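Local coordinates for putative curved DNA-binding protein (Chaetomium thermophilum var. thermophilum DSM 1495, PDB 4IPA) that probably acts in ribosome biogenesis as an Arx1 protein with a methionine aminopeptidase-like fold, and may also bind DNA, at residues L26-T31 against A122-Y127; Y207-I212 against C257-G262; K263-E268 against G335-A340. All coordinates share one frame; numbering follows the deposited sequence.

Interaction 1: L26-T31 against A122-Y127; sequences LTKYKT and AQIDGY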
loop_
_atom_site.group_PDB
_atom_site.type_symbol
_atom_site.label_atom_id
_atom_site.label_comp_id
_atom_site.label_asym_id
_atom_site.label_seq_id
_atom_site.Cartn_x
_atom_site.Cartn_y
_atom_site.Cartn_z
ATOM N N LEU A 26 16.119 8.703 8.141
ATOM C CA LEU A 26 15.640 9.127 6.848
ATOM C C LEU A 26 16.358 8.349 5.736
ATOM O O LEU A 26 15.728 7.859 4.799
ATOM C CB LEU A 26 15.850 10.625 6.711
ATOM C CG LEU A 26 14.969 11.392 5.728
ATOM C CD1 LEU A 26 13.536 10.882 5.774
ATOM C CD2 LEU A 26 15.046 12.897 6.024
ATOM N N THR A 27 17.670 8.205 5.877
ATOM C CA THR A 27 18.517 7.529 4.893
ATOM C C THR A 27 18.231 6.024 4.782
ATOM O O THR A 27 18.352 5.445 3.702
ATOM C CB THR A 27 20.027 7.774 5.205
ATOM O OG1 THR A 27 20.297 9.182 5.140
ATOM C CG2 THR A 27 20.927 7.052 4.212
ATOM N N LYS A 28 17.849 5.402 5.892
ATOM C CA LYS A 28 17.489 3.988 5.880
ATOM C C LYS A 28 16.139 3.772 5.199
ATOM O O LYS A 28 15.988 2.853 4.403
ATOM C CB LYS A 28 17.505 3.415 7.305
ATOM C CG LYS A 28 18.922 3.204 7.851
ATOM C CD LYS A 28 18.953 2.967 9.359
ATOM C CE LYS A 28 20.388 2.669 9.816
ATOM N NZ LYS A 28 20.533 2.687 11.301
ATOM N N TYR A 29 15.162 4.622 5.518
ATOM C CA TYR A 29 13.914 4.652 4.769
ATOM C C TYR A 29 14.215 4.842 3.293
ATOM O O TYR A 29 13.680 4.133 2.450
ATOM C CB TYR A 29 13.018 5.785 5.249
ATOM C CG TYR A 29 12.153 5.442 6.430
ATOM C CD1 TYR A 29 11.146 4.495 6.322
ATOM C CD2 TYR A 29 12.317 6.085 7.643
ATOM C CE1 TYR A 29 10.351 4.192 7.385
ATOM C CE2 TYR A 29 11.517 5.784 8.723
ATOM C CZ TYR A 29 10.541 4.833 8.582
ATOM O OH TYR A 29 9.741 4.527 9.637
ATOM N N LYS A 30 15.089 5.792 2.978
ATOM C CA LYS A 30 15.402 6.073 1.575
ATOM C C LYS A 30 16.082 4.898 0.865
ATOM O O LYS A 30 15.832 4.647 -0.315
ATOM C CB LYS A 30 16.256 7.338 1.433
ATOM C CG LYS A 30 16.635 7.660 -0.006
ATOM C CD LYS A 30 15.466 8.307 -0.740
ATOM C CE LYS A 30 15.749 8.457 -2.223
ATOM N NZ LYS A 30 14.497 8.735 -2.965
ATOM N N THR A 31 16.952 4.184 1.570
ATOM C CA THR A 31 17.586 3.017 0.977
ATOM C C THR A 31 16.521 1.971 0.666
ATOM O O THR A 31 16.542 1.338 -0.385
ATOM C CB THR A 31 18.610 2.371 1.923
ATOM O OG1 THR A 31 19.526 3.357 2.397
ATOM C CG2 THR A 31 19.377 1.292 1.180
ATOM N N ALA A 122 10.605 -3.054 0.855
ATOM C CA ALA A 122 11.802 -3.424 1.583
ATOM C C ALA A 122 11.925 -2.686 2.906
ATOM O O ALA A 122 11.200 -1.726 3.188
ATOM C CB ALA A 122 13.050 -3.166 0.740
ATOM N N GLN A 123 12.932 -3.099 3.665
ATOM C CA GLN A 123 13.029 -2.827 5.080
ATOM C C GLN A 123 14.526 -2.770 5.449
ATOM O O GLN A 123 15.250 -3.745 5.231
ATOM C CB GLN A 123 12.334 -4.008 5.759
ATOM C CG GLN A 123 12.232 -3.981 7.189
ATOM C CD GLN A 123 13.490 -4.443 7.860
ATOM O OE1 GLN A 123 14.280 -3.618 8.310
ATOM N NE2 GLN A 123 13.681 -5.773 7.963
ATOM N N ILE A 124 14.994 -1.634 5.970
ATOM C CA ILE A 124 16.366 -1.539 6.510
ATOM C C ILE A 124 16.399 -1.097 7.974
ATOM O O ILE A 124 15.966 0.003 8.303
ATOM C CB ILE A 124 17.297 -0.587 5.706
ATOM C CG1 ILE A 124 17.677 -1.195 4.362
ATOM C CG2 ILE A 124 18.599 -0.343 6.486
ATOM C CD1 ILE A 124 16.809 -0.748 3.262
ATOM N N ASP A 125 16.949 -1.954 8.830
ATOM C CA ASP A 125 17.070 -1.713 10.266
ATOM C C ASP A 125 15.735 -1.358 10.898
ATOM O O ASP A 125 15.667 -0.525 11.801
ATOM C CB ASP A 125 18.119 -0.643 10.575
ATOM C CG ASP A 125 18.448 -0.553 12.073
ATOM O OD1 ASP A 125 18.446 -1.595 12.761
ATOM O OD2 ASP A 125 18.719 0.564 12.565
ATOM N N GLY A 126 14.675 -1.995 10.407
ATOM C CA GLY A 126 13.347 -1.840 10.966
ATOM C C GLY A 126 12.584 -0.678 10.370
ATOM O O GLY A 126 11.473 -0.388 10.793
ATOM N N TYR A 127 13.178 -0.008 9.388
ATOM C CA TYR A 127 12.500 1.099 8.714
ATOM C C TYR A 127 12.069 0.679 7.308
ATOM O O TYR A 127 12.894 0.519 6.398
ATOM C CB TYR A 127 13.376 2.368 8.707
ATOM C CG TYR A 127 13.800 2.766 10.117
ATOM C CD1 TYR A 127 12.872 3.270 11.020
ATOM C CD2 TYR A 127 15.106 2.584 10.555
ATOM C CE1 TYR A 127 13.234 3.616 12.312
ATOM C CE2 TYR A 127 15.486 2.926 11.860
ATOM C CZ TYR A 127 14.545 3.439 12.727
ATOM O OH TYR A 127 14.897 3.773 14.017
#

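Interaction 2: Y207-I212 against C257-G262; sequences YDCNII and CSLGSG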
loop_
_atom_site.group_PDB
_atom_site.type_symbol
_atom_site.label_atom_id
_atom_site.label_comp_id
_atom_site.label_asym_id
_atom_site.label_seq_id
_atom_site.Cartn_x
_atom_site.Cartn_y
_atom_site.Cartn_z
ATOM N N TYR A 207 -15.886 11.101 -10.827
ATOM C CA TYR A 207 -15.554 10.155 -11.866
ATOM C C TYR A 207 -16.514 8.969 -11.805
ATOM O O TYR A 207 -16.262 7.926 -12.407
ATOM C CB TYR A 207 -14.102 9.703 -11.727
ATOM C CG TYR A 207 -13.090 10.776 -12.102
ATOM C CD1 TYR A 207 -12.804 11.050 -13.433
ATOM C CD2 TYR A 207 -12.415 11.507 -11.124
ATOM C CE1 TYR A 207 -11.876 12.015 -13.781
ATOM C CE2 TYR A 207 -11.494 12.481 -11.463
ATOM C CZ TYR A 207 -11.229 12.733 -12.790
ATOM O OH TYR A 207 -10.316 13.699 -13.141
ATOM N N ASP A 208 -17.618 9.146 -11.082
ATOM C CA ASP A 208 -18.573 8.063 -10.860
ATOM C C ASP A 208 -17.911 6.783 -10.318
ATOM O O ASP A 208 -18.337 5.660 -10.613
ATOM C CB ASP A 208 -19.388 7.775 -12.136
ATOM C CG ASP A 208 -20.288 8.947 -12.532
ATOM O OD1 ASP A 208 -20.556 9.819 -11.683
ATOM O OD2 ASP A 208 -20.739 8.993 -13.690
ATOM N N CYS A 209 -16.868 6.956 -9.518
ATOM C CA CYS A 209 -16.279 5.822 -8.817
ATOM C C CYS A 209 -16.522 5.948 -7.323
ATOM O O CYS A 209 -17.024 6.971 -6.858
ATOM C CB CYS A 209 -14.794 5.748 -9.100
ATOM S SG CYS A 209 -14.478 5.312 -10.792
ATOM N N ASN A 210 -16.181 4.904 -6.574
ATOM C CA ASN A 210 -16.313 4.972 -5.126
ATOM C C ASN A 210 -15.004 4.646 -4.403
ATOM O O ASN A 210 -14.207 3.819 -4.871
ATOM C CB ASN A 210 -17.428 4.045 -4.651
ATOM C CG ASN A 210 -18.801 4.583 -4.972
ATOM O OD1 ASN A 210 -19.229 5.566 -4.382
ATOM N ND2 ASN A 210 -19.509 3.928 -5.896
ATOM N N ILE A 211 -14.794 5.287 -3.259
ATOM C CA ILE A 211 -13.640 4.974 -2.421
ATOM C C ILE A 211 -13.838 3.590 -1.836
ATOM O O ILE A 211 -14.932 3.259 -1.383
ATOM C CB ILE A 211 -13.481 5.989 -1.250
ATOM C CG1 ILE A 211 -13.180 7.387 -1.786
ATOM C CG2 ILE A 211 -12.355 5.553 -0.302
ATOM C CD1 ILE A 211 -11.902 7.450 -2.523
ATOM N N ILE A 212 -12.782 2.783 -1.814
ATOM C CA ILE A 212 -12.878 1.487 -1.150
ATOM C C ILE A 212 -12.995 1.586 0.384
ATOM O O ILE A 212 -12.108 2.093 1.080
ATOM C CB ILE A 212 -11.731 0.570 -1.534
ATOM C CG1 ILE A 212 -11.699 0.377 -3.056
ATOM C CG2 ILE A 212 -11.864 -0.757 -0.812
ATOM C CD1 ILE A 212 -10.410 -0.310 -3.523
ATOM N N CYS A 257 -9.888 2.999 -5.168
ATOM C CA CYS A 257 -11.177 3.285 -5.769
ATOM C C CYS A 257 -11.749 2.060 -6.453
ATOM O O CYS A 257 -11.047 1.080 -6.726
ATOM C CB CYS A 257 -11.066 4.440 -6.750
ATOM S SG CYS A 257 -10.844 6.016 -5.936
ATOM N N SER A 258 -13.039 2.115 -6.715
ATOM C CA SER A 258 -13.734 0.995 -7.302
ATOM C C SER A 258 -14.678 1.513 -8.365
ATOM O O SER A 258 -15.244 2.605 -8.224
ATOM C CB SER A 258 -14.518 0.260 -6.210
ATOM O OG SER A 258 -15.364 -0.720 -6.756
ATOM N N LEU A 259 -14.832 0.743 -9.440
ATOM C CA LEU A 259 -15.868 1.034 -10.422
ATOM C C LEU A 259 -17.235 0.615 -9.880
ATOM O O LEU A 259 -18.269 0.978 -10.436
ATOM C CB LEU A 259 -15.568 0.375 -11.774
ATOM C CG LEU A 259 -14.758 1.247 -12.736
ATOM C CD1 LEU A 259 -14.282 0.443 -13.936
ATOM C CD2 LEU A 259 -15.563 2.487 -13.181
ATOM N N GLY A 260 -17.234 -0.134 -8.780
ATOM C CA GLY A 260 -18.462 -0.519 -8.107
ATOM C C GLY A 260 -18.738 0.350 -6.898
ATOM O O GLY A 260 -18.319 1.497 -6.860
ATOM N N SER A 261 -19.423 -0.208 -5.902
ATOM C CA SER A 261 -19.860 0.540 -4.730
ATOM C C SER A 261 -18.711 0.896 -3.783
ATOM O O SER A 261 -18.854 1.735 -2.887
ATOM C CB SER A 261 -20.899 -0.278 -3.951
ATOM O OG SER A 261 -21.821 -0.902 -4.822
ATOM N N GLY A 262 -17.574 0.250 -3.963
ATOM C CA GLY A 262 -16.487 0.433 -3.025
ATOM C C GLY A 262 -16.739 -0.361 -1.758
ATOM O O GLY A 262 -16.147 -0.079 -0.722
HETATM O O HOH W 1 -19.319 3.439 -9.382
HETATM O O HOH W 2 -17.873 3.168 -0.204
#

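Interaction 3: K263-E268 against G335-A340; sequences KVKQFE and GDKDNA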
loop_
_atom_site.group_PDB
_atom_site.type_symbol
_atom_site.label_atom_id
_atom_site.label_comp_id
_atom_site.label_asym_id
_atom_site.label_seq_id
_atom_site.Cartn_x
_atom_site.Cartn_y
_atom_site.Cartn_z
ATOM N N LYS A 263 -17.618 -1.361 -1.838
ATOM C CA LYS A 263 -17.820 -2.268 -0.718
ATOM C C LYS A 263 -16.886 -3.459 -0.823
ATOM O O LYS A 263 -16.458 -3.847 -1.914
ATOM C CB LYS A 263 -19.271 -2.742 -0.617
ATOM C CG LYS A 263 -20.074 -2.037 0.469
ATOM C CD LYS A 263 -20.105 -0.551 0.247
ATOM C CE LYS A 263 -21.362 0.087 0.845
ATOM N NZ LYS A 263 -21.399 0.083 2.337
ATOM N N VAL A 264 -16.577 -4.040 0.324
ATOM C CA VAL A 264 -15.568 -5.075 0.406
ATOM C C VAL A 264 -16.249 -6.376 0.828
ATOM O O VAL A 264 -17.192 -6.367 1.618
ATOM C CB VAL A 264 -14.463 -4.656 1.401
ATOM C CG1 VAL A 264 -13.599 -5.836 1.811
ATOM C CG2 VAL A 264 -13.624 -3.555 0.798
ATOM N N LYS A 265 -15.778 -7.496 0.304
ATOM C CA LYS A 265 -16.362 -8.774 0.676
ATOM C C LYS A 265 -15.310 -9.892 0.675
ATOM O O LYS A 265 -14.390 -9.889 -0.156
ATOM C CB LYS A 265 -17.504 -9.093 -0.299
ATOM C CG LYS A 265 -18.166 -10.438 -0.093
ATOM C CD LYS A 265 -18.453 -11.103 -1.439
ATOM C CE LYS A 265 -19.815 -10.709 -2.013
ATOM N NZ LYS A 265 -20.927 -11.222 -1.146
ATOM N N GLN A 266 -15.449 -10.855 1.582
ATOM C CA GLN A 266 -14.493 -11.965 1.632
ATOM C C GLN A 266 -14.583 -12.896 0.415
ATOM O O GLN A 266 -15.664 -13.332 0.037
ATOM C CB GLN A 266 -14.637 -12.773 2.922
ATOM C CG GLN A 266 -13.515 -13.790 3.100
ATOM C CD GLN A 266 -13.535 -14.511 4.445
ATOM O OE1 GLN A 266 -14.347 -14.208 5.323
ATOM N NE2 GLN A 266 -12.629 -15.471 4.609
ATOM N N PHE A 267 -13.441 -13.178 -0.203
ATOM C CA PHE A 267 -13.373 -14.156 -1.286
ATOM C C PHE A 267 -12.788 -15.483 -0.786
ATOM O O PHE A 267 -12.428 -15.606 0.385
ATOM C CB PHE A 267 -12.611 -13.591 -2.489
ATOM C CG PHE A 267 -13.433 -12.652 -3.333
ATOM C CD1 PHE A 267 -14.123 -11.599 -2.752
ATOM C CD2 PHE A 267 -13.538 -12.832 -4.706
ATOM C CE1 PHE A 267 -14.903 -10.733 -3.523
ATOM C CE2 PHE A 267 -14.319 -11.966 -5.487
ATOM C CZ PHE A 267 -14.990 -10.912 -4.891
ATOM N N GLU A 268 -12.708 -16.476 -1.662
ATOM C CA GLU A 268 -12.464 -17.854 -1.220
ATOM C C GLU A 268 -11.012 -18.320 -1.355
ATOM O O GLU A 268 -10.655 -19.403 -0.892
ATOM C CB GLU A 268 -13.422 -18.828 -1.936
ATOM C CG GLU A 268 -14.910 -18.562 -1.663
ATOM C CD GLU A 268 -15.859 -19.418 -2.518
ATOM O OE1 GLU A 268 -15.802 -19.335 -3.775
ATOM O OE2 GLU A 268 -16.674 -20.161 -1.924
ATOM N N GLY A 335 -12.194 -8.724 -1.879
ATOM C CA GLY A 335 -12.267 -8.136 -3.201
ATOM C C GLY A 335 -13.533 -7.301 -3.306
ATOM O O GLY A 335 -14.332 -7.230 -2.367
ATOM N N ASP A 336 -13.716 -6.657 -4.447
ATOM C CA ASP A 336 -14.860 -5.779 -4.622
ATOM C C ASP A 336 -16.170 -6.563 -4.478
ATOM O O ASP A 336 -16.349 -7.603 -5.114
ATOM C CB ASP A 336 -14.792 -5.060 -5.977
ATOM C CG ASP A 336 -15.909 -4.074 -6.152
ATOM O OD1 ASP A 336 -15.780 -2.967 -5.608
ATOM O OD2 ASP A 336 -16.935 -4.420 -6.783
ATOM N N LYS A 337 -17.071 -6.057 -3.643
ATOM C CA LYS A 337 -18.317 -6.760 -3.351
ATOM C C LYS A 337 -19.127 -6.979 -4.625
ATOM O O LYS A 337 -19.811 -7.986 -4.762
ATOM C CB LYS A 337 -19.150 -6.001 -2.303
ATOM C CG LYS A 337 -20.514 -6.633 -1.982
ATOM C CD LYS A 337 -21.641 -6.101 -2.877
ATOM C CE LYS A 337 -21.938 -4.612 -2.588
ATOM N NZ LYS A 337 -22.968 -4.029 -3.514
ATOM N N ASP A 338 -19.013 -6.053 -5.567
ATOM C CA ASP A 338 -19.742 -6.159 -6.828
ATOM C C ASP A 338 -18.926 -6.893 -7.891
ATOM O O ASP A 338 -19.376 -7.045 -9.021
ATOM C CB ASP A 338 -20.111 -4.754 -7.343
ATOM C CG ASP A 338 -21.002 -3.994 -6.377
ATOM O OD1 ASP A 338 -22.002 -4.587 -5.901
ATOM O OD2 ASP A 338 -20.695 -2.811 -6.085
ATOM N N ASN A 339 -17.722 -7.331 -7.528
ATOM C CA ASN A 339 -16.822 -7.979 -8.476
ATOM C C ASN A 339 -16.386 -7.028 -9.575
ATOM O O ASN A 339 -16.046 -7.448 -10.675
ATOM C CB ASN A 339 -17.461 -9.235 -9.065
ATOM C CG ASN A 339 -17.393 -10.417 -8.119
ATOM O OD1 ASN A 339 -16.625 -11.357 -8.344
ATOM N ND2 ASN A 339 -18.176 -10.370 -7.044
ATOM N N ALA A 340 -16.386 -5.739 -9.254
ATOM C CA ALA A 340 -15.921 -4.702 -10.158
ATOM C C ALA A 340 -14.419 -4.451 -9.975
ATOM O O ALA A 340 -13.854 -4.747 -8.928
ATOM C CB ALA A 340 -16.692 -3.439 -9.899
HETATM O O HOH W 3 -14.401 -2.056 -3.422
HETATM O O HOH W 4 -18.007 -2.756 -4.398
#

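Interaction 1: L26-T31 against A122-Y127
K28 reaches from helix 23-46 across the tip of a β-hairpin, its chain passing from I124 to D125 and touching Y127 on the way. With CG beside the backbone N (chi1 -74°) and the rest extended, the lysine starts on I124: its CB lies 3.9 Å from I124 O, and its CG packs on I124 CG2 at 3.8 Å. CD passes CB of D125 and comes obliquely to the Y127 ring, 4.0 Å from Y127 CD2. CE comes near OD2 and CB of D125, and NZ closes a salt bridge to D125 OD2 (3.1 Å), on the oxygen's anti side and well out of the carboxylate plane. The ammonium also pairs with D24, one turn back, so two acids share one lysine. The hairpin joins strands 115-124 and 127-136 through a type I' turn from I124 to Y127. D125 and G126 sit at its corners, and Q123 OE1 accepts G126 N, the donor lying above the amide's carbonyl plane. This is an M24 domain, whose relatives have the pita-bread fold. Y29 offers a ring face to Y127: CB of Y127 sits 3.6 Å from the centroid of the Y29 ring, 6° off its normal. The two rings are inclined at 53°, with Y29 OH at the edge of the Y127 ring. One turn on from K28, CB of T31 meets CD1 of I124 at 3.8 Å.

Interaction 2: Y207-I212 against C257-G262
N210 and S258 form an antiparallel hydrogen-bonded pair, N210 N giving to S258 O (3.0 Å) and S258 N to N210 O (2.8 Å), both in the carbonyl plane; the second is the more bent, and I211 and C257 follow as a non-hydrogen-bonded pair. The N210 side chain extends the grip past the strand end. Its ND2 gives a nearly straight bond to G260 O at 2.9 Å, with that oxygen almost in the amide plane. On the far strand S258 OG accepts G260 N, making an ST turn, while its stronger partner is D336. The face with I211 and C257 is apolar: CD1 of I211 meets SG of C257 at 3.9 Å. I212 lays CD1 over the backbone of C257, 3.5 Å from C257 O, and SG of C209 touches CD2 of L259. G262 packs so close to I211 O that a side chain there would clash. One water links D208 O to L259 O, another I211 O to S261 O. D208 closes helix 193-205 in a Schellman motif, and that helix packs on I211; helix 148-167 touches C257 and L259, while strand 342-352 continues the sheet beyond strand 250-258.

Interaction 3: K263-E268 against G335-A340
A short two-stranded antiparallel ladder joins 264-266 to 334-336, and the F267 ring lies alongside the backbone at G335, with its outer edge toward D336 O and N339 OD1. K265 and G335 are the hydrogen-bonded pair: K265 N gives to G335 O and G335 N returns to K265 O, both at 3.0 Å. Further along, K337 N bonds to K263 O, coming from above the carbonyl plane rather than on a lone pair. The first torsion of F267 (chi1 -79°) swings its ring back along the partner strand. CE1 lies 3.7 Å from G335 CA, where glycine leaves the room: a CB there would press on the same ring atom. The far edge meets oxygens instead, CZ standing 3.6 Å from D336 O and CE2 3.7 Å from N339 OD1, with the N339 amide inclined 39° to the ring. Replacing F267 with an alanine would probably uncover the backbone at G335 and take away the ring edge beside the N339 amide, leaving it freer to turn. Past the ladder the chain makes a type I turn from D336 to N339, closed by N339 N to D336 O. The D336 carboxylate reaches over its own turn: OD2 accepts A340 N, just beyond it, and weakly D338 N, within it, while OD1 takes S258 OG and a water that also donates to K263 O. The lysines meet through their carbon chains. CB of K263 touches CB of K337 at 3.7 Å, and K265 packs across K337 obliquely. Their charges go different ways, K337 NZ forming a salt bridge to D338 OD1 on its syn side and K263 NZ pairing with E213.

In the fold
Interactions 2 and 3 form one neighbourhood: their centres are 12 Å apart, and the chain leaves the first at G262 to enter the second at K263. Two probable hydrogen bonds join them, S258 OG to D336 OD1 and S261 OG to D338 OD2, each at 2.6 Å. The D336-N339 turn is thereby tied to the end of strand 250-258, which links the five-stranded sheet to the small two-stranded one. Interaction 1 lies across the centre of the chain, about 33 Å from interaction 2 and 34 Å from interaction 3 between centres, with nearest atoms about 22 and 24 Å away. It secures the N-terminal helix to a hairpin of the three-stranded sheet.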